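Local coordinates for predicted ATPase involved in replication control, Cdc46/Mcm family (Methanopyrus kandleri AV19, PDB 3F8T), which belongs to the MCM family and is probably an ATP-driven helicase that binds and unwinds DNA during replication, at residues A[356-359]-A[360-363]; A[469-473]-A[474-478]. The protein carries 2 engineered substitutions. All coordinates share one frame; numbering follows the deposited sequence.

In the fold
Both contacts are local, and each closes on a neighbouring piece of chain. From the N terminus, contact 1 comes first. It folds part of the loop between strand 341-346 and helix 365-368 into a run of overlapping type I turns in the P-loop domain. Contact 2 lies in the AAA-lid region, where strand 470-471 leads into helix 473-489. The two follow in series and neither nests in nor crosses the other. The centres of contact 1 and contact 2 are about 31 Å apart, and the nearest atoms of contact 1 and contact 2 about 18 Å apart. Helix 473-489 still links them: it starts at contact 2, and just past its end Ala490 forms a backbone hydrogen bond with Ile358 of contact 1.

Contact 1: residues A[356-359]-A[360-363]; sequences PPIA and RIDL
Pro357 and Arg360 belong to a run of overlapping type I turns in the P-loop domain. Arg360 N donates to Pro357 O at 3.2 Å. One residue on, Ile361 N donates to Ile358 O at 3.3 Å. Ala359 N also bonds to Pro356 O, at 2.9 Å. Three bonds in a row thus join residues three apart.

The side chains follow the turns. CG of Arg360 lies beside its own backbone N (chi1 -67°), and the chain bends at chi3. This folds the guanidinium back beside the Pro357 ring. Pro357 CA meets the guanidinium at its edge and in its plane, 3.6 Å from Arg360 NE. Arg360 NH2 comes to 4.0 Å from Pro357 CB. On the apolar side, Ile358 CG1 touches Ile361 CD1 at 4.1 Å. Ile358 reaches this point with CG1 anti to its backbone N (chi1 -162°), and the two isoleucine chains meet at a slant.

The next shell is mostly apolar. Ile358 and Ile361 both rest on Leu368 of helix 365-368 and on Phe376 of strand 373-376, an edge strand of the parallel sheet. Ile361, which is buried, also touches Ile346 of strand 341-346. The turns therefore pack beside that sheet. Past them, Asp362 centres an inverse gamma turn. The charged end of Arg360 reaches back to the earlier part of the same loop, where NH1 donates a hydrogen bond to Gly349 O.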
loop_
_atom_site.group_PDB
_atom_site.type_symbol
_atom_site.label_atom_id
_atom_site.label_comp_id
_atom_site.label_asym_id
_atom_site.label_seq_id
_atom_site.Cartn_x
_atom_site.Cartn_y
_atom_site.Cartn_z
ATOM N N PRO A 356 36.466 -5.229 7.327
ATOM C CA PRO A 356 35.509 -5.789 6.366
ATOM C C PRO A 356 34.354 -4.806 6.116
ATOM O O PRO A 356 34.045 -4.012 7.004
ATOM C CB PRO A 356 35.001 -7.050 7.076
ATOM C CG PRO A 356 35.253 -6.813 8.518
ATOM C CD PRO A 356 36.540 -6.044 8.552
ATOM N N PRO A 357 33.729 -4.842 4.918
ATOM C CA PRO A 357 32.701 -3.849 4.580
ATOM C C PRO A 357 31.612 -3.623 5.637
ATOM O O PRO A 357 31.198 -2.478 5.840
ATOM C CB PRO A 357 32.104 -4.398 3.287
ATOM C CG PRO A 357 33.223 -5.111 2.661
ATOM C CD PRO A 357 33.936 -5.779 3.800
ATOM N N ILE A 358 31.167 -4.679 6.313
ATOM C CA ILE A 358 30.107 -4.523 7.301
ATOM C C ILE A 358 30.579 -3.788 8.567
ATOM O O ILE A 358 29.788 -3.119 9.235
ATOM C CB ILE A 358 29.413 -5.864 7.651
ATOM C CG1 ILE A 358 28.062 -5.587 8.330
ATOM C CG2 ILE A 358 30.336 -6.782 8.476
ATOM C CD1 ILE A 358 27.108 -6.753 8.313
ATOM N N ALA A 359 31.869 -3.903 8.878
ATOM C CA ALA A 359 32.445 -3.206 10.023
ATOM C C ALA A 359 32.451 -1.689 9.834
ATOM O O ALA A 359 32.477 -0.942 10.812
ATOM C CB ALA A 359 33.854 -3.727 10.320
ATOM N N ARG A 360 32.408 -1.242 8.582
ATOM C CA ARG A 360 32.417 0.186 8.252
ATOM C C ARG A 360 31.046 0.862 8.377
ATOM O O ARG A 360 30.952 2.089 8.322
ATOM C CB ARG A 360 32.972 0.417 6.846
ATOM C CG ARG A 360 34.452 0.078 6.682
ATOM C CD ARG A 360 34.893 0.205 5.228
ATOM N NE ARG A 360 33.952 -0.441 4.308
ATOM C CZ ARG A 360 33.329 0.169 3.297
ATOM N NH1 ARG A 360 33.557 1.454 3.035
ATOM N NH2 ARG A 360 32.482 -0.514 2.529
ATOM N N ILE A 361 29.998 0.061 8.530
ATOM C CA ILE A 361 28.648 0.580 8.737
ATOM C C ILE A 361 28.487 1.006 10.194
ATOM O O ILE A 361 28.528 0.168 11.096
ATOM C CB ILE A 361 27.582 -0.487 8.398
ATOM C CG1 ILE A 361 27.697 -0.913 6.930
ATOM C CG2 ILE A 361 26.175 0.027 8.711
ATOM C CD1 ILE A 361 26.805 -2.075 6.564
ATOM N N ASP A 362 28.313 2.302 10.427
ATOM C CA ASP A 362 28.050 2.774 11.791
ATOM C C ASP A 362 26.547 2.723 12.125
ATOM O O ASP A 362 25.798 3.680 11.918
ATOM C CB ASP A 362 28.724 4.134 12.097
ATOM C CG ASP A 362 27.900 5.336 11.641
ATOM O OD1 ASP A 362 27.586 5.434 10.435
ATOM O OD2 ASP A 362 27.575 6.191 12.496
ATOM N N LEU A 363 26.134 1.549 12.587
ATOM C CA LEU A 363 24.789 1.269 13.065
ATOM C C LEU A 363 24.962 0.123 14.025
ATOM O O LEU A 363 25.815 -0.742 13.800
ATOM C CB LEU A 363 23.884 0.795 11.931
ATOM C CG LEU A 363 23.119 1.738 11.008
ATOM C CD1 LEU A 363 22.354 0.893 9.992
ATOM C CD2 LEU A 363 22.163 2.655 11.765
#

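Contact 2: residues A[469-473]-A[474-478]; sequences DDVEP and EDVDI
Asp475 reaches back to Glu472, the N-cap residue of helix 473-489 in the AAA-lid region. Asp475 is the third residue of the helix, and its OD2 accepts from Glu472 N at 2.8 Å. This is the backbone-to-carboxylate half of a capping box. The bond is nearly straight, at 175°, and meets OD2 on its anti side, 31° out of the carboxylate plane. CG of Asp475 sits beside its own backbone N (chi1 -55°), which turns the carboxylate toward the start of the helix. Glu472 O begins the helical bonding: it accepts from Val476 N at 3.2 Å and more weakly from Asp475 N. Asp477 N bonds to Pro473 O at 2.9 Å.

The tightly packed part is formed by Val471 and Asp475, both buried, against helix 449-465. Val471 CG1 packs on Asp475 CB at 3.9 Å. Val471 touches Ala459 of that helix, and Asp475 touches His462 and Ala463. Asp475 OD2 also forms a salt bridge with Arg466. The other side is looser. Glu474 is exposed; its chain bends at chi2, and OE1 lies 3.7 Å from Pro473 CD. Glu472 OE1 and Glu474 OE1 are 5.1 Å apart. Asp477 turns elsewhere, to a salt bridge with Arg422.

With an alanine in place of Asp475, Glu472 N would probably lose its acceptor and Arg466 its carboxylate mate. OD2 of this buried residue serves both the Glu472 N-H and Arg466. Those two donors and the nearby N-terminal end of the helix are likely to favour the ionised form of Asp475.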
loop_
_atom_site.group_PDB
_atom_site.type_symbol
_atom_site.label_atom_id
_atom_site.label_comp_id
_atom_site.label_asym_id
_atom_site.label_seq_id
_atom_site.Cartn_x
_atom_site.Cartn_y
_atom_site.Cartn_z
ATOM N N ASP A 469 2.032 -19.950 -7.127
ATOM C CA ASP A 469 1.717 -20.170 -5.725
ATOM C C ASP A 469 2.584 -21.258 -5.093
ATOM O O ASP A 469 2.456 -21.534 -3.901
ATOM C CB ASP A 469 0.241 -20.507 -5.553
ATOM C CG ASP A 469 -0.657 -19.339 -5.885
ATOM O OD1 ASP A 469 -0.320 -18.184 -5.538
ATOM O OD2 ASP A 469 -1.721 -19.590 -6.491
ATOM N N ASP A 470 3.445 -21.867 -5.897
ATOM C CA ASP A 470 4.341 -22.914 -5.435
ATOM C C ASP A 470 5.793 -22.438 -5.434
ATOM O O ASP A 470 6.356 -22.106 -6.481
ATOM C CB ASP A 470 4.177 -24.166 -6.298
ATOM C CG ASP A 470 2.767 -24.730 -6.237
ATOM O OD1 ASP A 470 2.140 -24.686 -5.165
ATOM O OD2 ASP A 470 2.278 -25.195 -7.280
ATOM N N VAL A 471 6.392 -22.376 -4.249
ATOM C CA VAL A 471 7.830 -22.109 -4.151
ATOM C C VAL A 471 8.581 -23.403 -4.466
ATOM O O VAL A 471 8.369 -24.419 -3.802
ATOM C CB VAL A 471 8.226 -21.590 -2.757
ATOM C CG1 VAL A 471 9.686 -21.159 -2.750
ATOM C CG2 VAL A 471 7.301 -20.447 -2.336
ATOM N N GLU A 472 9.455 -23.355 -5.471
ATOM C CA GLU A 472 10.162 -24.545 -5.975
ATOM C C GLU A 472 11.648 -24.485 -5.618
ATOM O O GLU A 472 12.142 -23.417 -5.244
ATOM C CB GLU A 472 10.006 -24.633 -7.498
ATOM C CG GLU A 472 8.568 -24.508 -7.994
ATOM C CD GLU A 472 7.863 -25.845 -8.130
ATOM O OE1 GLU A 472 8.374 -26.850 -7.583
ATOM O OE2 GLU A 472 6.795 -25.889 -8.793
ATOM N N PRO A 473 12.374 -25.628 -5.718
ATOM C CA PRO A 473 13.826 -25.605 -5.430
ATOM C C PRO A 473 14.612 -24.517 -6.177
ATOM O O PRO A 473 15.560 -23.918 -5.625
ATOM C CB PRO A 473 14.285 -27.010 -5.857
ATOM C CG PRO A 473 13.097 -27.871 -5.567
ATOM C CD PRO A 473 11.923 -27.001 -6.041
ATOM N N GLU A 474 14.212 -24.257 -7.413
ATOM C CA GLU A 474 14.820 -23.212 -8.223
ATOM C C GLU A 474 14.702 -21.813 -7.578
ATOM O O GLU A 474 15.643 -21.003 -7.677
ATOM C CB GLU A 474 14.193 -23.226 -9.611
ATOM C CG GLU A 474 14.630 -24.423 -10.489
ATOM C CD GLU A 474 14.199 -25.796 -9.957
ATOM O OE1 GLU A 474 13.090 -25.917 -9.366
ATOM O OE2 GLU A 474 14.992 -26.760 -10.142
ATOM N N ASP A 475 13.566 -21.541 -6.925
ATOM C CA ASP A 475 13.349 -20.274 -6.199
ATOM C C ASP A 475 14.240 -20.201 -4.958
ATOM O O ASP A 475 14.714 -19.125 -4.592
ATOM C CB ASP A 475 11.884 -20.098 -5.760
ATOM C CG ASP A 475 10.888 -20.197 -6.920
ATOM O OD1 ASP A 475 11.144 -19.620 -7.999
ATOM O OD2 ASP A 475 9.835 -20.853 -6.751
ATOM N N VAL A 476 14.413 -21.344 -4.293
ATOM C CA VAL A 476 15.253 -21.431 -3.105
ATOM C C VAL A 476 16.702 -21.158 -3.483
ATOM O O VAL A 476 17.395 -20.425 -2.786
ATOM C CB VAL A 476 15.110 -22.787 -2.376
ATOM C CG1 VAL A 476 16.140 -22.878 -1.240
ATOM C CG2 VAL A 476 13.687 -22.920 -1.794
ATOM N N ASP A 477 17.127 -21.716 -4.612
ATOM C CA ASP A 477 18.492 -21.578 -5.095
ATOM C C ASP A 477 18.848 -20.123 -5.386
ATOM O O ASP A 477 19.951 -19.659 -5.057
ATOM C CB ASP A 477 18.699 -22.438 -6.349
ATOM C CG ASP A 477 18.838 -23.919 -6.026
ATOM O OD1 ASP A 477 18.876 -24.285 -4.831
ATOM O OD2 ASP A 477 18.922 -24.715 -6.977
ATOM N N ILE A 478 17.925 -19.415 -6.020
ATOM C CA ILE A 478 18.134 -18.005 -6.340
ATOM C C ILE A 478 18.231 -17.164 -5.063
ATOM O O ILE A 478 19.131 -16.333 -4.920
ATOM C CB ILE A 478 16.997 -17.480 -7.233
ATOM C CG1 ILE A 478 17.150 -18.015 -8.651
ATOM C CG2 ILE A 478 16.943 -15.931 -7.215
ATOM C CD1 ILE A 478 15.874 -17.834 -9.491
#